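PDB 2ZQM: prefoldin beta subunit 1 from Thermococcus sp., which acts as a molecular chaperone that stabilises a range of proteins and probably supports archaeal de novo protein folding without ATP. Local coordinates for residues K65-K68 with D69-V72. Residues are numbered along the deposited sequence; the frame is centred on the assembly and turned at random.
Sequences KTTK and DKAV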
ATOM      1  N   LYS A  65     -18.800  23.885  -0.295  1.00 19.11           N
ATOM      2  CA  LYS A  65     -18.367  25.009   0.502  1.00 22.17           C
ATOM      3  C   LYS A  65     -18.706  24.762   1.972  1.00 16.77           C
ATOM      4  O   LYS A  65     -19.704  24.123   2.291  1.00 21.13           O
ATOM      5  CB  LYS A  65     -19.037  26.291   0.000  1.00 26.56           C
ATOM      6  CG  LYS A  65     -18.294  27.571   0.393  1.00 33.47           C
ATOM      7  CD  LYS A  65     -19.075  28.825   0.024  1.00 42.31           C
ATOM      8  CE  LYS A  65     -19.338  28.919  -1.468  1.00 49.95           C
ATOM      9  NZ  LYS A  65     -18.097  29.123  -2.262  1.00 56.12           N
ATOM     10  N   THR A  66     -17.836  25.213   2.865  1.00 18.25           N
ATOM     11  CA  THR A  66     -18.104  25.101   4.295  1.00 16.78           C
ATOM     12  C   THR A  66     -17.677  26.443   4.869  1.00 20.66           C
ATOM     13  O   THR A  66     -17.655  27.426   4.128  1.00 18.27           O
ATOM     14  CB  THR A  66     -17.331  23.925   4.956  1.00 19.76           C
ATOM     15  OG1 THR A  66     -17.682  23.859   6.344  1.00 20.48           O
ATOM     16  CG2 THR A  66     -15.830  24.088   4.824  1.00 14.17           C
ATOM     17  N   THR A  67     -17.376  26.519   6.167  1.00 17.53           N
ATOM     18  CA  THR A  67     -16.921  27.776   6.756  1.00 18.26           C
ATOM     19  C   THR A  67     -15.772  27.483   7.697  1.00 17.33           C
ATOM     20  O   THR A  67     -15.530  26.326   8.047  1.00 14.91           O
ATOM     21  CB  THR A  67     -18.014  28.507   7.596  1.00 25.38           C
ATOM     22  OG1 THR A  67     -18.303  27.735   8.771  1.00 19.51           O
ATOM     23  CG2 THR A  67     -19.292  28.729   6.780  1.00 23.45           C
ATOM     24  N   LYS A  68     -15.063  28.527   8.116  1.00 13.36           N
ATOM     25  CA  LYS A  68     -13.961  28.324   9.031  1.00 15.01           C
ATOM     26  C   LYS A  68     -14.430  27.657  10.313  1.00 17.29           C
ATOM     27  O   LYS A  68     -13.840  26.665  10.744  1.00 14.03           O
ATOM     28  CB  LYS A  68     -13.275  29.640   9.386  1.00 16.30           C
ATOM     29  CG  LYS A  68     -12.165  29.456  10.413  1.00 20.18           C
ATOM     30  CD  LYS A  68     -11.545  30.780  10.857  1.00 21.54           C
ATOM     31  CE  LYS A  68     -10.511  30.549  11.950  1.00 22.37           C
ATOM     32  NZ  LYS A  68      -9.967  31.815  12.531  1.00 20.03           N
ATOM     33  N   ASP A  69     -15.491  28.186  10.920  1.00 18.06           N
ATOM     34  CA  ASP A  69     -15.985  27.611  12.177  1.00 20.98           C
ATOM     35  C   ASP A  69     -16.417  26.154  12.060  1.00 18.80           C
ATOM     36  O   ASP A  69     -16.174  25.351  12.963  1.00 18.54           O
ATOM     37  CB  ASP A  69     -17.139  28.456  12.742  1.00 20.28           C
ATOM     38  CG  ASP A  69     -16.647  29.674  13.502  1.00 27.76           C
ATOM     39  OD1 ASP A  69     -15.437  29.987  13.418  1.00 24.73           O
ATOM     40  OD2 ASP A  69     -17.472  30.319  14.177  1.00 29.59           O
ATOM     41  N   LYS A  70     -17.053  25.796  10.955  1.00 13.63           N
ATOM     42  CA  LYS A  70     -17.480  24.416  10.794  1.00 10.66           C
ATOM     43  C   LYS A  70     -16.299  23.463  10.608  1.00 13.99           C
ATOM     44  O   LYS A  70     -16.290  22.348  11.139  1.00 15.42           O
ATOM     45  CB  LYS A  70     -18.444  24.317   9.619  1.00 20.46           C
ATOM     46  CG  LYS A  70     -19.738  25.062   9.871  1.00 24.58           C
ATOM     47  CD  LYS A  70     -20.581  25.157   8.606  1.00 30.18           C
ATOM     48  CE  LYS A  70     -21.870  25.920   8.865  1.00 33.91           C
ATOM     49  NZ  LYS A  70     -22.593  26.224   7.596  1.00 41.07           N
ATOM     50  N   ALA A  71     -15.296  23.891   9.855  1.00 15.69           N
ATOM     51  CA  ALA A  71     -14.133  23.039   9.635  1.00 13.06           C
ATOM     52  C   ALA A  71     -13.364  22.840  10.939  1.00 12.73           C
ATOM     53  O   ALA A  71     -12.866  21.747  11.222  1.00 12.41           O
ATOM     54  CB  ALA A  71     -13.238  23.659   8.582  1.00 11.83           C
ATOM     55  N   VAL A  72     -13.258  23.908  11.718  1.00 12.97           N
ATOM     56  CA  VAL A  72     -12.565  23.860  13.003  1.00 15.23           C
ATOM     57  C   VAL A  72     -13.291  22.857  13.907  1.00 12.95           C
ATOM     58  O   VAL A  72     -12.670  21.989  14.499  1.00 12.45           O
ATOM     59  CB  VAL A  72     -12.552  25.269  13.659  1.00 17.66           C
ATOM     60  CG1 VAL A  72     -12.184  25.187  15.163  1.00 13.92           C
ATOM     61  CG2 VAL A  72     -11.537  26.147  12.932  1.00 17.00           C
TER
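Thr67 holds Lys70 and Ala71, in the first turn of helix 68-111, by two hydrogen bonds. Its side-chain OG1 accepts the N-H of Lys70 at 3.2 Å (N-H...O angle 162°), and its carbonyl O accepts from Ala71 N at 3.0 Å, the first bond of the regular i to i+4 pattern. The next follows one residue on, from Val72 N to Lys68 O, again 3.0 Å. With chi1 at 68°, OG1 lies between the backbone N and the carbonyl carbon of Thr67, which turns it toward the N-H of Lys70; this is a classic N-cap, a place suited to threonine because its short hydroxyl reaches an amide that no preceding turn can serve. With an alanine in place of Thr67, Lys70 N would probably lose its capping acceptor and the first turn would be held less firmly. The cap stands where the chain passes from the β-hairpin of strands 55-59 and 62-66 into the long helix of the prefoldin coiled coil. The extended Lys70 chain runs past Thr66 in the opposite direction, CB 3.4 Å from Thr66 OG1, and passes at a slant over Thr67, CG 3.2 Å from Thr67 OG1. Lysine suits position 68 because its long, fully stretched chain lets NZ hydrogen-bond to the backbone O of Glu47, ending helix 6-47, and of Leu49 just beyond. Small Ala71 fits against Leu62 of a third subunit, while branched Val72 packs on Leu43 and Ile46.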